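Long-range contact in Serine/threonine-protein kinase PknE (Mycobacterium tuberculosis, PDB 2H34), which transfers phosphate from ATP to serine and threonine residues of proteins and probably supports bacterial survival in the host by suppressing apoptosis of infected macrophages: residues P259-R271 with Y281-L295. Sequence-based numbering, arbitrary orientation.
Sequences PGIPVAFDAVIAR and YVTCGDLSAAAHAAL
The methyl CB of Ala294 sits squarely over one face of the Phe265 ring, 3.6 Å from the ring centroid and 7° off the normal, a CH-pi contact. At the edge of that ring, near its plane, come CD2 of Leu295 and the carbonyl oxygen of Pro262, while O of Ala291 approaches obliquely. With chi1 at -77°, Phe265 CG lies anti to its carbonyl carbon, and the ring swings over to the end of the other helix. The Tyr281 ring is a second flat group, lying between Arg271 of the first helix and Leu287 of its own segment: CG of Arg271 lies over one face, off-centre and 3.7 Å from the centroid, and CA of Leu287 lies over the opposite face, also toward the rim. Val268 O meets the Tyr281 edge in plane. The Arg271 guanidinium stands perpendicular to the ring, and its CZ is 6.0 Å from the ring centroid, at most a weak cation-pi attraction; the aliphatic part of the side chain makes the closer contact. The two helices, 264-271 and 284-293, run nearly antiparallel, their axes 166° apart and 9.2 Å at closest approach, in the C-terminal part of the kinase fold's mostly helical C-lobe. Leu287 and Cys284 also touch Leu221 on helix 217-230. Between the two rings Val268 fills the interface. Its CG1, anti to the backbone N, touches CD2 of Leu287, and CG2 of Val268 packs 3.6 Å from CB of Ala290. Ala264 CB meets Ala294 CB at 3.7 Å, so small residues bring the backbones together here. No hydrogen bond joins the segments. Beyond the Tyr281 end, Thr283 N-caps helix 284-293, its OG1 accepting from Asp286 N at 2.8 Å.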
loop_
_atom_site.group_PDB
_atom_site.type_symbol
_atom_site.label_atom_id
_atom_site.label_comp_id
_atom_site.label_asym_id
_atom_site.label_seq_id
_atom_site.Cartn_x
_atom_site.Cartn_y
_atom_site.Cartn_z
ATOM N N PRO A 259 -22.566 -13.285 4.549
ATOM C CA PRO A 259 -23.034 -13.987 5.748
ATOM C C PRO A 259 -22.045 -14.025 6.919
ATOM O O PRO A 259 -22.415 -13.646 8.030
ATOM C CB PRO A 259 -23.322 -15.406 5.235
ATOM C CG PRO A 259 -23.591 -15.232 3.789
ATOM C CD PRO A 259 -22.660 -14.147 3.355
ATOM N N GLY A 260 -20.808 -14.464 6.676
ATOM C CA GLY A 260 -19.872 -14.774 7.771
ATOM C C GLY A 260 -19.035 -13.640 8.357
ATOM O O GLY A 260 -17.983 -13.900 8.955
ATOM N N ILE A 261 -19.498 -12.395 8.194
ATOM C CA ILE A 261 -18.806 -11.197 8.713
ATOM C C ILE A 261 -19.413 -10.689 10.028
ATOM O O ILE A 261 -20.531 -10.170 10.028
ATOM C CB ILE A 261 -18.833 -10.014 7.708
ATOM C CG1 ILE A 261 -18.303 -10.432 6.334
ATOM C CG2 ILE A 261 -18.056 -8.810 8.264
ATOM C CD1 ILE A 261 -18.589 -9.404 5.242
ATOM N N PRO A 262 -18.659 -10.801 11.141
ATOM C CA PRO A 262 -19.110 -10.392 12.469
ATOM C C PRO A 262 -19.597 -8.947 12.522
ATOM O O PRO A 262 -19.133 -8.098 11.749
ATOM C CB PRO A 262 -17.858 -10.558 13.324
ATOM C CG PRO A 262 -17.105 -11.623 12.653
ATOM C CD PRO A 262 -17.298 -11.359 11.194
ATOM N N VAL A 263 -20.530 -8.682 13.438
ATOM C CA VAL A 263 -21.132 -7.357 13.562
ATOM C C VAL A 263 -20.092 -6.298 13.928
ATOM O O VAL A 263 -20.010 -5.245 13.283
ATOM C CB VAL A 263 -22.282 -7.337 14.596
ATOM C CG1 VAL A 263 -22.822 -5.921 14.769
ATOM C CG2 VAL A 263 -23.404 -8.291 14.175
ATOM N N ALA A 264 -19.288 -6.601 14.946
ATOM C CA ALA A 264 -18.336 -5.647 15.508
ATOM C C ALA A 264 -17.545 -4.877 14.445
ATOM O O ALA A 264 -17.047 -3.779 14.710
ATOM C CB ALA A 264 -17.404 -6.342 16.484
ATOM N N PHE A 265 -17.463 -5.445 13.241
ATOM C CA PHE A 265 -16.725 -4.834 12.127
ATOM C C PHE A 265 -17.303 -3.521 11.597
ATOM O O PHE A 265 -16.547 -2.613 11.263
ATOM C CB PHE A 265 -16.514 -5.834 10.992
ATOM C CG PHE A 265 -15.420 -6.827 11.261
ATOM C CD1 PHE A 265 -15.720 -8.141 11.592
ATOM C CD2 PHE A 265 -14.082 -6.447 11.195
ATOM C CE1 PHE A 265 -14.705 -9.060 11.836
ATOM C CE2 PHE A 265 -13.065 -7.368 11.447
ATOM C CZ PHE A 265 -13.384 -8.673 11.768
ATOM N N ASP A 266 -18.629 -3.408 11.525
ATOM C CA ASP A 266 -19.247 -2.148 11.079
ATOM C C ASP A 266 -18.721 -0.968 11.895
ATOM O O ASP A 266 -18.478 0.116 11.364
ATOM C CB ASP A 266 -20.775 -2.188 11.171
ATOM C CG ASP A 266 -21.362 -3.473 10.647
ATOM O OD1 ASP A 266 -20.876 -4.004 9.627
ATOM O OD2 ASP A 266 -22.325 -3.959 11.267
ATOM N N ALA A 267 -18.546 -1.197 13.192
ATOM C CA ALA A 267 -17.994 -0.189 14.077
ATOM C C ALA A 267 -16.573 0.149 13.640
ATOM O O ALA A 267 -16.254 1.316 13.401
ATOM C CB ALA A 267 -18.034 -0.668 15.530
ATOM N N VAL A 268 -15.736 -0.876 13.492
ATOM C CA VAL A 268 -14.378 -0.656 13.002
ATOM C C VAL A 268 -14.336 0.168 11.704
ATOM O O VAL A 268 -13.645 1.183 11.634
ATOM C CB VAL A 268 -13.595 -1.964 12.845
ATOM C CG1 VAL A 268 -12.286 -1.707 12.108
ATOM C CG2 VAL A 268 -13.314 -2.558 14.199
ATOM N N ILE A 269 -15.095 -0.253 10.700
ATOM C CA ILE A 269 -15.118 0.468 9.432
ATOM C C ILE A 269 -15.651 1.876 9.606
ATOM O O ILE A 269 -15.097 2.816 9.041
ATOM C CB ILE A 269 -15.863 -0.304 8.314
ATOM C CG1 ILE A 269 -14.969 -1.430 7.798
ATOM C CG2 ILE A 269 -16.174 0.590 7.128
ATOM C CD1 ILE A 269 -15.238 -2.747 8.427
ATOM N N ALA A 270 -16.692 2.020 10.421
ATOM C CA ALA A 270 -17.293 3.328 10.684
ATOM C C ALA A 270 -16.251 4.270 11.254
ATOM O O ALA A 270 -16.137 5.409 10.824
ATOM C CB ALA A 270 -18.464 3.200 11.638
ATOM N N ARG A 271 -15.486 3.778 12.218
ATOM C CA ARG A 271 -14.448 4.579 12.835
ATOM C C ARG A 271 -13.303 4.822 11.862
ATOM O O ARG A 271 -12.769 5.924 11.786
ATOM C CB ARG A 271 -13.940 3.910 14.111
ATOM C CG ARG A 271 -12.923 4.736 14.855
ATOM C CD ARG A 271 -13.081 4.631 16.368
ATOM N NE ARG A 271 -12.313 5.695 17.000
ATOM C CZ ARG A 271 -12.818 6.866 17.368
ATOM N NH1 ARG A 271 -14.109 7.121 17.213
ATOM N NH2 ARG A 271 -12.023 7.787 17.895
ATOM N N TYR A 281 -9.185 6.190 13.680
ATOM C CA TYR A 281 -8.082 5.697 14.471
ATOM C C TYR A 281 -6.876 6.556 14.175
ATOM O O TYR A 281 -6.733 7.062 13.073
ATOM C CB TYR A 281 -7.785 4.244 14.147
ATOM C CG TYR A 281 -8.959 3.305 14.337
ATOM C CD1 TYR A 281 -9.771 2.944 13.261
ATOM C CD2 TYR A 281 -9.243 2.756 15.583
ATOM C CE1 TYR A 281 -10.844 2.075 13.432
ATOM C CE2 TYR A 281 -10.306 1.888 15.760
ATOM C CZ TYR A 281 -11.100 1.557 14.688
ATOM O OH TYR A 281 -12.145 0.692 14.861
ATOM N N VAL A 282 -6.034 6.744 15.183
ATOM C CA VAL A 282 -4.848 7.588 15.069
ATOM C C VAL A 282 -3.710 6.836 14.374
ATOM O O VAL A 282 -2.869 7.441 13.701
ATOM C CB VAL A 282 -4.432 8.110 16.460
ATOM C CG1 VAL A 282 -3.072 8.807 16.424
ATOM C CG2 VAL A 282 -5.488 9.074 16.948
ATOM N N THR A 283 -3.705 5.515 14.548
ATOM C CA THR A 283 -2.771 4.643 13.853
ATOM C C THR A 283 -3.427 3.464 13.123
ATOM O O THR A 283 -4.549 3.045 13.429
ATOM C CB THR A 283 -1.722 4.044 14.806
ATOM O OG1 THR A 283 -2.356 3.100 15.673
ATOM C CG2 THR A 283 -1.031 5.129 15.607
ATOM N N CYS A 284 -2.681 2.914 12.175
ATOM C CA CYS A 284 -3.049 1.675 11.547
ATOM C C CYS A 284 -2.974 0.558 12.563
ATOM O O CYS A 284 -3.687 -0.449 12.445
ATOM C CB CYS A 284 -2.100 1.387 10.395
ATOM S SG CYS A 284 -2.509 2.307 8.925
ATOM N N GLY A 285 -2.103 0.737 13.555
ATOM C CA GLY A 285 -1.981 -0.213 14.653
ATOM C C GLY A 285 -3.286 -0.334 15.411
ATOM O O GLY A 285 -3.733 -1.438 15.719
ATOM N N ASP A 286 -3.915 0.806 15.678
ATOM C CA ASP A 286 -5.181 0.824 16.399
ATOM C C ASP A 286 -6.308 0.289 15.546
ATOM O O ASP A 286 -7.193 -0.408 16.050
ATOM C CB ASP A 286 -5.504 2.221 16.908
ATOM C CG ASP A 286 -4.528 2.688 17.965
ATOM O OD1 ASP A 286 -4.378 3.918 18.106
ATOM O OD2 ASP A 286 -3.901 1.837 18.645
ATOM N N LEU A 287 -6.274 0.615 14.257
ATOM C CA LEU A 287 -7.142 -0.030 13.287
ATOM C C LEU A 287 -7.007 -1.541 13.416
ATOM O O LEU A 287 -7.981 -2.240 13.710
ATOM C CB LEU A 287 -6.723 0.377 11.884
ATOM C CG LEU A 287 -7.731 0.303 10.738
ATOM C CD1 LEU A 287 -6.960 0.385 9.451
ATOM C CD2 LEU A 287 -8.581 -0.943 10.741
ATOM N N SER A 288 -5.786 -2.037 13.194
ATOM C CA SER A 288 -5.503 -3.465 13.263
ATOM C C SER A 288 -6.076 -4.027 14.538
ATOM O O SER A 288 -6.800 -5.014 14.504
ATOM C CB SER A 288 -3.994 -3.746 13.212
ATOM O OG SER A 288 -3.528 -3.850 11.880
ATOM N N ALA A 289 -5.768 -3.381 15.660
ATOM C CA ALA A 289 -6.142 -3.929 16.951
ATOM C C ALA A 289 -7.653 -4.114 16.987
ATOM O O ALA A 289 -8.144 -5.203 17.307
ATOM C CB ALA A 289 -5.649 -3.045 18.091
ATOM N N ALA A 290 -8.376 -3.062 16.603
ATOM C CA ALA A 290 -9.831 -3.084 16.590
ATOM C C ALA A 290 -10.344 -4.172 15.665
ATOM O O ALA A 290 -11.262 -4.899 16.001
ATOM C CB ALA A 290 -10.372 -1.729 16.165
ATOM N N ALA A 291 -9.729 -4.276 14.493
ATOM C CA ALA A 291 -10.114 -5.256 13.487
ATOM C C ALA A 291 -9.996 -6.665 14.049
ATOM O O ALA A 291 -10.930 -7.474 13.960
ATOM C CB ALA A 291 -9.237 -5.098 12.270
ATOM N N HIS A 292 -8.834 -6.934 14.636
ATOM C CA HIS A 292 -8.551 -8.188 15.303
ATOM C C HIS A 292 -9.609 -8.508 16.357
ATOM O O HIS A 292 -10.204 -9.587 16.356
ATOM C CB HIS A 292 -7.173 -8.103 15.953
ATOM C CG HIS A 292 -6.746 -9.366 16.628
ATOM N ND1 HIS A 292 -6.477 -10.528 15.934
ATOM C CD2 HIS A 292 -6.534 -9.649 17.932
ATOM C CE1 HIS A 292 -6.116 -11.472 16.782
ATOM N NE2 HIS A 292 -6.146 -10.966 18.001
ATOM N N ALA A 293 -9.842 -7.545 17.238
ATOM C CA ALA A 293 -10.796 -7.689 18.323
ATOM C C ALA A 293 -12.224 -7.912 17.819
ATOM O O ALA A 293 -13.093 -8.352 18.584
ATOM C CB ALA A 293 -10.734 -6.465 19.240
ATOM N N ALA A 294 -12.465 -7.628 16.539
ATOM C CA ALA A 294 -13.801 -7.784 15.977
ATOM C C ALA A 294 -14.065 -9.197 15.445
ATOM O O ALA A 294 -15.051 -9.433 14.752
ATOM C CB ALA A 294 -14.082 -6.717 14.905
ATOM N N LEU A 295 -13.191 -10.138 15.787
ATOM C CA LEU A 295 -13.455 -11.541 15.523
ATOM C C LEU A 295 -13.994 -12.213 16.786
ATOM O O LEU A 295 -13.358 -12.183 17.846
ATOM C CB LEU A 295 -12.196 -12.233 15.001
ATOM C CG LEU A 295 -11.736 -11.793 13.598
ATOM C CD1 LEU A 295 -10.297 -12.200 13.297
ATOM C CD2 LEU A 295 -12.691 -12.345 12.531
#